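Local coordinates for L-lysine 6-oxidase (Marinomonas mediterranea, PDB 3WEU), which oxidises the side-chain amine of L-lysine with a cysteine tryptophylquinone cofactor, releasing ammonium and the hydrogen peroxide that makes it antibacterial, at residues W587-G592 and I610-G615; A628-R633 and F645-R650; K341-F346 and F411-W416. All coordinates share one frame; numbering follows the deposited sequence.

Interaction 1: W587-G592 and I610-G615; sequences WDVLTG and INYARG. With EDO (1,2-ethanediol), chain J.
Val589 and Ile610 form the hydrogen-bonded pair of a small two-stranded antiparallel sheet made by strands 588-590 and 609-611. Val589 N donates to Ile610 O at 3.1 Å, almost straight at 177°. Ile610 N returns a bond to Val589 O at 2.7 Å. The third backbone bond lies past the end of the strands, where Tyr612 N donates to Trp587 O at 2.8 Å. A type I turn from Asn611 to Arg614 then leads the chain away. Asn611 O takes two donors from opposite faces of its plane, Arg614 N of the turn and Arg614 NH1. On the face of Asp588 and Asn611, a water accepts from Asn611 ND2 and donates to Asp588 OD2, while Asp588 OD1 is bonded to Tyr579. The same water meets O1 of an ethanediol, probably from the crystallisation liquor. Trp587 NE1 donates to O2 of this molecule at 3.1 Å, near the ring plane. On the face of Val589 and Ile610, Val589 CG2 also packs on Tyr612 CB, just past the strand end, and Tyr612 OH is bonded to Ala630 O. Asn611 CG is anti to its N (chi1 180°), which carries the amide across the indole. The two planes are 87° apart, and Asn611 ND2 sits over the ring centre, 3.2 Å from Trp587 CE2.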
loop_
_atom_site.group_PDB
_atom_site.type_symbol
_atom_site.label_atom_id
_atom_site.label_comp_id
_atom_site.label_asym_id
_atom_site.label_seq_id
_atom_site.Cartn_x
_atom_site.Cartn_y
_atom_site.Cartn_z
ATOM N N TRP A 587 1.684 -16.470 23.878
ATOM C CA TRP A 587 0.462 -15.814 23.414
ATOM C C TRP A 587 -0.398 -15.289 24.506
ATOM O O TRP A 587 -0.818 -14.113 24.440
ATOM C CB TRP A 587 -0.294 -16.748 22.483
ATOM C CG TRP A 587 -1.292 -16.093 21.610
ATOM C CD1 TRP A 587 -2.634 -16.368 21.514
ATOM C CD2 TRP A 587 -1.020 -15.076 20.647
ATOM N NE1 TRP A 587 -3.185 -15.569 20.566
ATOM C CE2 TRP A 587 -2.224 -14.769 20.017
ATOM C CE3 TRP A 587 0.105 -14.383 20.301
ATOM C CZ2 TRP A 587 -2.321 -13.807 19.033
ATOM C CZ3 TRP A 587 0.006 -13.384 19.318
ATOM C CH2 TRP A 587 -1.203 -13.119 18.718
ATOM N N ASP A 588 -0.723 -16.135 25.497
ATOM C CA ASP A 588 -1.581 -15.738 26.604
ATOM C C ASP A 588 -0.732 -15.801 27.862
ATOM O O ASP A 588 -0.321 -16.879 28.266
ATOM C CB ASP A 588 -2.762 -16.662 26.692
ATOM C CG ASP A 588 -3.428 -16.856 25.347
ATOM O OD1 ASP A 588 -3.092 -17.805 24.617
ATOM O OD2 ASP A 588 -4.237 -15.993 24.991
ATOM N N VAL A 589 -0.427 -14.630 28.412
ATOM C CA VAL A 589 0.554 -14.483 29.502
ATOM C C VAL A 589 0.041 -13.580 30.586
ATOM O O VAL A 589 -0.901 -12.782 30.356
ATOM C CB VAL A 589 1.896 -13.942 28.984
ATOM C CG1 VAL A 589 2.538 -14.906 28.020
ATOM C CG2 VAL A 589 1.772 -12.556 28.399
ATOM N N LEU A 590 0.655 -13.680 31.775
ATOM C CA LEU A 590 0.222 -12.899 32.949
ATOM C C LEU A 590 1.037 -11.639 33.061
ATOM O O LEU A 590 2.287 -11.668 32.887
ATOM C CB LEU A 590 0.381 -13.752 34.225
ATOM C CG LEU A 590 -0.379 -15.082 34.280
ATOM C CD1 LEU A 590 -0.124 -15.713 35.653
ATOM C CD2 LEU A 590 -1.865 -14.776 34.116
ATOM N N THR A 591 0.357 -10.512 33.310
ATOM C CA THR A 591 1.035 -9.306 33.577
ATOM C C THR A 591 1.783 -9.426 34.878
ATOM O O THR A 591 1.304 -10.015 35.853
ATOM C CB THR A 591 0.080 -8.101 33.685
ATOM O OG1 THR A 591 -0.965 -8.474 34.600
ATOM C CG2 THR A 591 -0.500 -7.784 32.368
ATOM N N GLY A 592 2.931 -8.771 34.903
ATOM C CA GLY A 592 3.917 -8.900 35.981
ATOM C C GLY A 592 4.339 -7.648 36.795
ATOM O O GLY A 592 5.156 -7.763 37.705
ATOM N N ILE A 610 -3.201 -11.641 29.435
ATOM C CA ILE A 610 -3.422 -10.764 28.295
ATOM C C ILE A 610 -2.586 -11.228 27.154
ATOM O O ILE A 610 -1.763 -12.099 27.272
ATOM C CB ILE A 610 -3.043 -9.277 28.605
ATOM C CG1 ILE A 610 -1.568 -8.998 28.646
ATOM C CG2 ILE A 610 -3.746 -8.782 29.827
ATOM C CD1 ILE A 610 -0.729 -9.841 29.497
ATOM N N ASN A 611 -2.802 -10.628 26.000
ATOM C CA ASN A 611 -2.026 -11.040 24.830
ATOM C C ASN A 611 -0.554 -10.600 24.894
ATOM O O ASN A 611 -0.187 -9.394 25.090
ATOM C CB ASN A 611 -2.668 -10.547 23.541
ATOM C CG ASN A 611 -1.851 -10.967 22.306
ATOM O OD1 ASN A 611 -1.091 -10.198 21.718
ATOM N ND2 ASN A 611 -2.040 -12.201 21.899
ATOM N N TYR A 612 0.310 -11.581 24.711
ATOM C CA TYR A 612 1.749 -11.355 24.806
ATOM C C TYR A 612 2.269 -10.252 23.837
ATOM O O TYR A 612 3.194 -9.509 24.144
ATOM C CB TYR A 612 2.484 -12.668 24.491
ATOM C CG TYR A 612 3.990 -12.567 24.380
ATOM C CD1 TYR A 612 4.783 -12.450 25.524
ATOM C CD2 TYR A 612 4.625 -12.573 23.159
ATOM C CE1 TYR A 612 6.143 -12.357 25.457
ATOM C CE2 TYR A 612 5.978 -12.499 23.083
ATOM C CZ TYR A 612 6.733 -12.361 24.240
ATOM O OH TYR A 612 8.070 -12.235 24.173
ATOM N N ALA A 613 1.754 -10.277 22.613
ATOM C CA ALA A 613 2.232 -9.353 21.583
ATOM C C ALA A 613 1.377 -8.107 21.456
ATOM O O ALA A 613 1.465 -7.462 20.434
ATOM C CB ALA A 613 2.258 -10.071 20.245
ATOM N N ARG A 614 0.611 -7.741 22.455
ATOM C CA ARG A 614 -0.343 -6.641 22.329
ATOM C C ARG A 614 0.479 -5.398 21.937
ATOM O O ARG A 614 1.508 -5.094 22.515
ATOM C CB ARG A 614 -1.099 -6.463 23.589
ATOM C CG ARG A 614 -0.247 -6.111 24.832
ATOM C CD ARG A 614 -0.951 -6.379 26.130
ATOM N NE ARG A 614 -0.079 -6.052 27.234
ATOM C CZ ARG A 614 0.954 -6.796 27.637
ATOM N NH1 ARG A 614 1.285 -7.940 27.018
ATOM N NH2 ARG A 614 1.699 -6.362 28.686
ATOM N N GLY A 615 -0.037 -4.662 20.965
ATOM C CA GLY A 615 0.603 -3.471 20.500
ATOM C C GLY A 615 1.442 -3.635 19.248
ATOM O O GLY A 615 1.719 -2.663 18.550
HETATM C C1 EDO J . -6.129 -12.586 20.038
HETATM O O1 EDO J . -4.829 -12.474 20.610
HETATM C C2 EDO J . -6.632 -13.982 20.424
HETATM O O2 EDO J . -6.083 -14.978 19.532
HETATM O O HOH W 1 -4.201 -13.652 23.342
#

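Interaction 2: A628-R633 and F645-R650; sequences ALAFIR and FTETER
Phe631 and Thr648 are a hydrogen-bonded pair in antiparallel strands. Phe631 N donates to Thr648 O at 2.9 Å. Phe631 O accepts twice from Thr648, from N and from OG1, and the two donors come from opposite faces of the carbonyl plane. The OG1 bond is the shorter, at 2.7 Å. Thr648 OG1 lies between its own N and carbonyl carbon (chi1 60°), where it can reach that oxygen. Arg633 and Thr646 form the next hydrogen-bonded pair, with a bond in each direction. Between these pairs, Ile632 and Glu647 are a non-hydrogen-bonded pair. Ile632 CD1 lies 3.8 Å from Glu647 CG, and Ala630 CB also touches this CG, at 3.6 Å. At the end of the pairing, Ile632 CG2 meets Phe645 CB.

Two waters join the polar groups around this shell. One accepts from Ala630 N and Arg650 NE and donates to Glu647 OE2. The other accepts from Arg633 NH1 and donates to Thr648 OG1 and to Glu649 OE2, the latter at 2.6 Å. It spans the 4.5 Å between Arg633 NH1 and Glu649 OE2, too far for a salt bridge.

Further out, Glu647 OE1 forms a salt bridge with Arg614 NH2, and Arg650 NH2 donates to the carbonyls of Tyr612 and Arg614. Arg633 donates to the carbonyls of Val46 and Val47, while Glu649 OE2 accepts from Phe49 N. The whole is a buried beta hairpin, a two-stranded antiparallel sheet of strands 631-634 and 645-648.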
loop_
_atom_site.group_PDB
_atom_site.type_symbol
_atom_site.label_atom_id
_atom_site.label_comp_id
_atom_site.label_asym_id
_atom_site.label_seq_id
_atom_site.Cartn_x
_atom_site.Cartn_y
_atom_site.Cartn_z
ATOM N N ALA A 628 11.087 -5.268 22.113
ATOM C CA ALA A 628 10.317 -4.626 23.148
ATOM C C ALA A 628 9.539 -5.640 23.995
ATOM O O ALA A 628 9.053 -5.303 25.079
ATOM C CB ALA A 628 9.329 -3.666 22.539
ATOM N N LEU A 629 9.435 -6.863 23.507
ATOM C CA LEU A 629 8.551 -7.875 24.161
ATOM C C LEU A 629 9.126 -8.421 25.431
ATOM O O LEU A 629 10.323 -8.305 25.709
ATOM C CB LEU A 629 8.185 -9.026 23.228
ATOM C CG LEU A 629 7.419 -8.531 21.996
ATOM C CD1 LEU A 629 7.399 -9.510 20.833
ATOM C CD2 LEU A 629 5.988 -8.181 22.336
ATOM N N ALA A 630 8.240 -8.969 26.258
ATOM C CA ALA A 630 8.599 -9.431 27.568
ATOM C C ALA A 630 9.321 -10.769 27.528
ATOM O O ALA A 630 9.142 -11.583 26.606
ATOM C CB ALA A 630 7.345 -9.619 28.384
ATOM N N PHE A 631 10.040 -11.035 28.599
ATOM C CA PHE A 631 10.515 -12.374 28.890
ATOM C C PHE A 631 9.623 -12.939 29.963
ATOM O O PHE A 631 9.438 -12.324 31.055
ATOM C CB PHE A 631 11.939 -12.331 29.417
ATOM C CG PHE A 631 12.944 -12.094 28.341
ATOM C CD1 PHE A 631 13.106 -10.825 27.797
ATOM C CD2 PHE A 631 13.609 -13.164 27.748
ATOM C CE1 PHE A 631 13.976 -10.618 26.726
ATOM C CE2 PHE A 631 14.497 -12.968 26.683
ATOM C CZ PHE A 631 14.686 -11.676 26.187
ATOM N N ILE A 632 9.096 -14.099 29.679
ATOM C CA ILE A 632 8.197 -14.809 30.618
ATOM C C ILE A 632 9.080 -15.630 31.538
ATOM O O ILE A 632 9.836 -16.472 31.089
ATOM C CB ILE A 632 7.190 -15.721 29.885
ATOM C CG1 ILE A 632 6.533 -14.984 28.735
ATOM C CG2 ILE A 632 6.156 -16.288 30.846
ATOM C CD1 ILE A 632 5.862 -13.646 29.078
ATOM N N ARG A 633 8.979 -15.373 32.843
ATOM C CA ARG A 633 9.848 -15.997 33.788
ATOM C C ARG A 633 9.227 -16.256 35.164
ATOM O O ARG A 633 8.237 -15.596 35.551
ATOM C CB ARG A 633 11.094 -15.165 33.862
ATOM C CG ARG A 633 11.497 -14.578 35.147
ATOM C CD ARG A 633 12.775 -13.783 35.022
ATOM N NE ARG A 633 13.868 -14.455 35.606
ATOM C CZ ARG A 633 15.096 -13.938 35.657
ATOM N NH1 ARG A 633 15.369 -12.755 35.104
ATOM N NH2 ARG A 633 16.045 -14.568 36.276
ATOM N N PHE A 645 4.764 -17.716 36.699
ATOM C CA PHE A 645 5.394 -17.089 35.568
ATOM C C PHE A 645 4.616 -15.864 35.125
ATOM O O PHE A 645 3.377 -15.914 34.913
ATOM C CB PHE A 645 5.407 -18.037 34.367
ATOM C CG PHE A 645 6.443 -19.106 34.402
ATOM C CD1 PHE A 645 6.264 -20.277 35.097
ATOM C CD2 PHE A 645 7.631 -18.920 33.730
ATOM C CE1 PHE A 645 7.262 -21.268 35.091
ATOM C CE2 PHE A 645 8.604 -19.895 33.702
ATOM C CZ PHE A 645 8.401 -21.080 34.351
ATOM N N THR A 646 5.298 -14.769 34.965
ATOM C CA THR A 646 4.722 -13.598 34.418
ATOM C C THR A 646 5.659 -12.956 33.413
ATOM O O THR A 646 6.876 -13.260 33.322
ATOM C CB THR A 646 4.450 -12.466 35.487
ATOM O OG1 THR A 646 5.679 -11.898 35.908
ATOM C CG2 THR A 646 3.755 -12.985 36.729
ATOM N N GLU A 647 5.104 -11.980 32.683
ATOM C CA GLU A 647 5.924 -11.065 31.892
ATOM C C GLU A 647 6.907 -10.366 32.831
ATOM O O GLU A 647 6.559 -9.991 33.965
ATOM C CB GLU A 647 5.062 -9.911 31.304
ATOM C CG GLU A 647 4.269 -10.344 30.086
ATOM C CD GLU A 647 3.631 -9.216 29.339
ATOM O OE1 GLU A 647 3.267 -8.234 29.990
ATOM O OE2 GLU A 647 3.537 -9.338 28.115
ATOM N N THR A 648 8.109 -10.150 32.332
ATOM C CA THR A 648 9.115 -9.276 32.965
ATOM C C THR A 648 9.786 -8.500 31.797
ATOM O O THR A 648 9.892 -9.039 30.661
ATOM C CB THR A 648 10.201 -10.111 33.730
ATOM O OG1 THR A 648 10.903 -10.995 32.839
ATOM C CG2 THR A 648 9.572 -10.975 34.872
ATOM N N GLU A 649 10.284 -7.300 32.096
ATOM C CA GLU A 649 11.165 -6.561 31.212
ATOM C C GLU A 649 10.533 -6.162 29.857
ATOM O O GLU A 649 11.245 -5.847 28.882
ATOM C CB GLU A 649 12.477 -7.296 30.993
ATOM C CG GLU A 649 13.266 -7.540 32.269
ATOM C CD GLU A 649 14.652 -8.078 31.979
ATOM O OE1 GLU A 649 15.484 -7.287 31.443
ATOM O OE2 GLU A 649 14.903 -9.291 32.273
ATOM N N ARG A 650 9.211 -6.022 29.834
ATOM C CA ARG A 650 8.540 -5.498 28.609
ATOM C C ARG A 650 8.871 -4.026 28.508
ATOM O O ARG A 650 8.911 -3.356 29.521
ATOM C CB ARG A 650 7.013 -5.669 28.702
ATOM C CG ARG A 650 6.358 -5.670 27.325
ATOM C CD ARG A 650 4.852 -5.749 27.343
ATOM N NE ARG A 650 4.338 -6.376 26.123
ATOM C CZ ARG A 650 3.589 -5.793 25.174
ATOM N NH1 ARG A 650 3.140 -4.558 25.269
ATOM N NH2 ARG A 650 3.261 -6.498 24.122
HETATM O O HOH W 2 5.247 -9.023 26.008
HETATM O O HOH W 3 13.533 -10.865 33.858
#

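Interaction 3: K341-F346 and F411-W416; sequences KYYNYF and FLLGQW
Tyr342 and Trp416 meet edge-to-face where helix 336-344 packs against helix 407-418. The six-membered ring of Trp416 turns its edge to the Tyr342 face, with the planes at 71° and the centroids 5.0 Å apart. Trp416 CZ3 comes to 3.6 Å from Tyr342 CD1. The polar ends of both rings bond outside the pair, Tyr342 OH to Phe321 O and Trp416 NE1 to Tyr328 O, which probably helps fix the rings. Tyr342 and Trp416 also rest on Ile303 and Ile299 of helix 295-308, and both residues are buried.

Tyr343 lies on the more open side, and both it and Gly414 remain partly exposed. Contact is nevertheless close there, because Gly414 has no side chain and the tyrosine ring lies directly on the helix backbone. Gly414 CA sits over one ring face, 3.4 Å from Tyr343 CE1. Tyr343 OH bonds to Gln348.

Leu413 touches all three aromatic residues of 341-346 that take part. Its CG is 4.0 Å from Tyr343 CD1. Its CD1 makes a looser contact with Tyr342 CE1, at 4.3 Å. The other methyl makes a CH-pi contact: Leu413 CD2 stands 3.6 Å from the centroid of the Phe346 ring, 7° off the ring normal.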
loop_
_atom_site.group_PDB
_atom_site.type_symbol
_atom_site.label_atom_id
_atom_site.label_comp_id
_atom_site.label_asym_id
_atom_site.label_seq_id
_atom_site.Cartn_x
_atom_site.Cartn_y
_atom_site.Cartn_z
ATOM N N LYS A 341 -5.628 -45.685 28.812
ATOM C CA LYS A 341 -6.560 -44.628 28.456
ATOM C C LYS A 341 -5.753 -43.339 28.210
ATOM O O LYS A 341 -6.005 -42.671 27.236
ATOM C CB LYS A 341 -7.572 -44.390 29.500
ATOM C CG LYS A 341 -8.759 -43.567 28.989
ATOM C CD LYS A 341 -9.733 -43.345 30.125
ATOM C CE LYS A 341 -11.217 -43.485 29.778
ATOM N NZ LYS A 341 -11.460 -43.139 28.371
ATOM N N TYR A 342 -4.800 -43.011 29.088
ATOM C CA TYR A 342 -3.946 -41.821 28.985
ATOM C C TYR A 342 -3.182 -41.866 27.651
ATOM O O TYR A 342 -3.208 -40.948 26.858
ATOM C CB TYR A 342 -2.982 -41.812 30.205
ATOM C CG TYR A 342 -2.014 -40.675 30.342
ATOM C CD1 TYR A 342 -0.994 -40.463 29.420
ATOM C CD2 TYR A 342 -2.092 -39.804 31.437
ATOM C CE1 TYR A 342 -0.081 -39.399 29.565
ATOM C CE2 TYR A 342 -1.208 -38.736 31.553
ATOM C CZ TYR A 342 -0.196 -38.551 30.636
ATOM O OH TYR A 342 0.661 -37.477 30.768
ATOM N N TYR A 343 -2.553 -43.003 27.369
ATOM C CA TYR A 343 -1.814 -43.192 26.156
ATOM C C TYR A 343 -2.667 -43.129 24.883
ATOM O O TYR A 343 -2.260 -42.560 23.877
ATOM C CB TYR A 343 -1.139 -44.589 26.188
ATOM C CG TYR A 343 -0.510 -44.971 24.878
ATOM C CD1 TYR A 343 0.693 -44.456 24.485
ATOM C CD2 TYR A 343 -1.122 -45.870 24.017
ATOM C CE1 TYR A 343 1.296 -44.835 23.262
ATOM C CE2 TYR A 343 -0.549 -46.251 22.817
ATOM C CZ TYR A 343 0.678 -45.722 22.437
ATOM O OH TYR A 343 1.246 -46.041 21.208
ATOM N N ASN A 344 -3.854 -43.697 24.969
ATOM C CA ASN A 344 -4.719 -43.770 23.784
ATOM C C ASN A 344 -5.303 -42.415 23.425
ATOM O O ASN A 344 -5.870 -42.268 22.358
ATOM C CB ASN A 344 -5.799 -44.800 23.958
ATOM C CG ASN A 344 -5.289 -46.213 23.773
ATOM O OD1 ASN A 344 -4.428 -46.463 22.935
ATOM N ND2 ASN A 344 -6.007 -47.148 24.366
ATOM N N TYR A 345 -5.118 -41.401 24.293
ATOM C CA TYR A 345 -5.467 -40.041 23.916
ATOM C C TYR A 345 -4.394 -39.303 23.153
ATOM O O TYR A 345 -4.640 -38.150 22.673
ATOM C CB TYR A 345 -5.843 -39.258 25.170
ATOM C CG TYR A 345 -7.251 -39.484 25.709
ATOM C CD1 TYR A 345 -8.388 -39.476 24.851
ATOM C CD2 TYR A 345 -7.477 -39.660 27.066
ATOM C CE1 TYR A 345 -9.702 -39.613 25.382
ATOM C CE2 TYR A 345 -8.777 -39.814 27.589
ATOM C CZ TYR A 345 -9.858 -39.743 26.753
ATOM O OH TYR A 345 -11.071 -39.850 27.244
ATOM N N PHE A 346 -3.208 -39.914 23.011
ATOM C CA PHE A 346 -2.139 -39.339 22.170
ATOM C C PHE A 346 -2.349 -39.730 20.741
ATOM O O PHE A 346 -2.714 -40.857 20.445
ATOM C CB PHE A 346 -0.758 -39.708 22.692
ATOM C CG PHE A 346 -0.381 -38.918 23.935
ATOM C CD1 PHE A 346 -1.020 -39.117 25.138
ATOM C CD2 PHE A 346 0.609 -37.989 23.853
ATOM C CE1 PHE A 346 -0.703 -38.357 26.258
ATOM C CE2 PHE A 346 0.959 -37.202 24.934
ATOM C CZ PHE A 346 0.298 -37.370 26.144
ATOM N N PHE A 411 6.769 -44.206 21.483
ATOM C CA PHE A 411 7.099 -45.592 21.789
ATOM C C PHE A 411 7.276 -45.788 23.326
ATOM O O PHE A 411 6.733 -46.685 23.954
ATOM C CB PHE A 411 8.386 -46.015 21.090
ATOM C CG PHE A 411 8.899 -47.302 21.604
ATOM C CD1 PHE A 411 8.167 -48.447 21.384
ATOM C CD2 PHE A 411 9.989 -47.342 22.428
ATOM C CE1 PHE A 411 8.573 -49.663 21.907
ATOM C CE2 PHE A 411 10.408 -48.539 22.954
ATOM C CZ PHE A 411 9.693 -49.715 22.710
ATOM N N LEU A 412 8.044 -44.905 23.921
ATOM C CA LEU A 412 8.283 -44.974 25.333
ATOM C C LEU A 412 7.035 -44.762 26.158
ATOM O O LEU A 412 6.795 -45.461 27.154
ATOM C CB LEU A 412 9.417 -44.028 25.715
ATOM C CG LEU A 412 10.806 -44.272 25.146
ATOM C CD1 LEU A 412 11.779 -43.124 25.318
ATOM C CD2 LEU A 412 11.433 -45.474 25.817
ATOM N N LEU A 413 6.167 -43.859 25.724
ATOM C CA LEU A 413 4.896 -43.690 26.365
ATOM C C LEU A 413 4.024 -44.950 26.318
ATOM O O LEU A 413 3.415 -45.329 27.306
ATOM C CB LEU A 413 4.140 -42.417 25.823
ATOM C CG LEU A 413 2.953 -41.984 26.689
ATOM C CD1 LEU A 413 3.399 -41.416 28.041
ATOM C CD2 LEU A 413 2.128 -40.937 25.936
ATOM N N GLY A 414 4.059 -45.658 25.198
ATOM C CA GLY A 414 3.338 -46.913 25.016
ATOM C C GLY A 414 3.908 -48.024 25.908
ATOM O O GLY A 414 3.149 -48.873 26.373
ATOM N N GLN A 415 5.227 -48.037 26.135
ATOM C CA GLN A 415 5.810 -48.981 27.055
ATOM C C GLN A 415 5.314 -48.704 28.475
ATOM O O GLN A 415 4.950 -49.624 29.225
ATOM C CB GLN A 415 7.330 -48.935 26.984
ATOM C CG GLN A 415 7.942 -49.403 25.671
ATOM C CD GLN A 415 7.427 -50.749 25.245
ATOM O OE1 GLN A 415 6.393 -50.854 24.536
ATOM N NE2 GLN A 415 8.128 -51.800 25.643
ATOM N N TRP A 416 5.276 -47.448 28.860
ATOM C CA TRP A 416 4.667 -47.064 30.087
ATOM C C TRP A 416 3.257 -47.539 30.195
ATOM O O TRP A 416 2.887 -48.155 31.237
ATOM C CB TRP A 416 4.792 -45.534 30.323
ATOM C CG TRP A 416 3.993 -44.992 31.435
ATOM C CD1 TRP A 416 4.344 -44.919 32.771
ATOM C CD2 TRP A 416 2.733 -44.332 31.333
ATOM N NE1 TRP A 416 3.352 -44.325 33.487
ATOM C CE2 TRP A 416 2.333 -43.976 32.636
ATOM C CE3 TRP A 416 1.862 -44.095 30.284
ATOM C CZ2 TRP A 416 1.159 -43.313 32.884
ATOM C CZ3 TRP A 416 0.648 -43.468 30.549
ATOM C CH2 TRP A 416 0.325 -43.066 31.817
#

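Interaction 3 comes first along the chain, followed by interaction 1 and then interaction 2. The last two have centres 9 Å apart and touch directly. Side-chain bonds link them, and a backbone bond between Leu590 and Glu647 also joins their strands. The two small antiparallel sheets therefore form one packed unit, on the same side of the chain's centre. Interaction 3 is a separate helix contact. It lies on helices 336-344 and 407-418, which neither other contact uses. Its centre is about 33 Å from that of interaction 1 and about 35 Å from that of interaction 2, and the nearest atoms are about 20 Å and 18 Å apart.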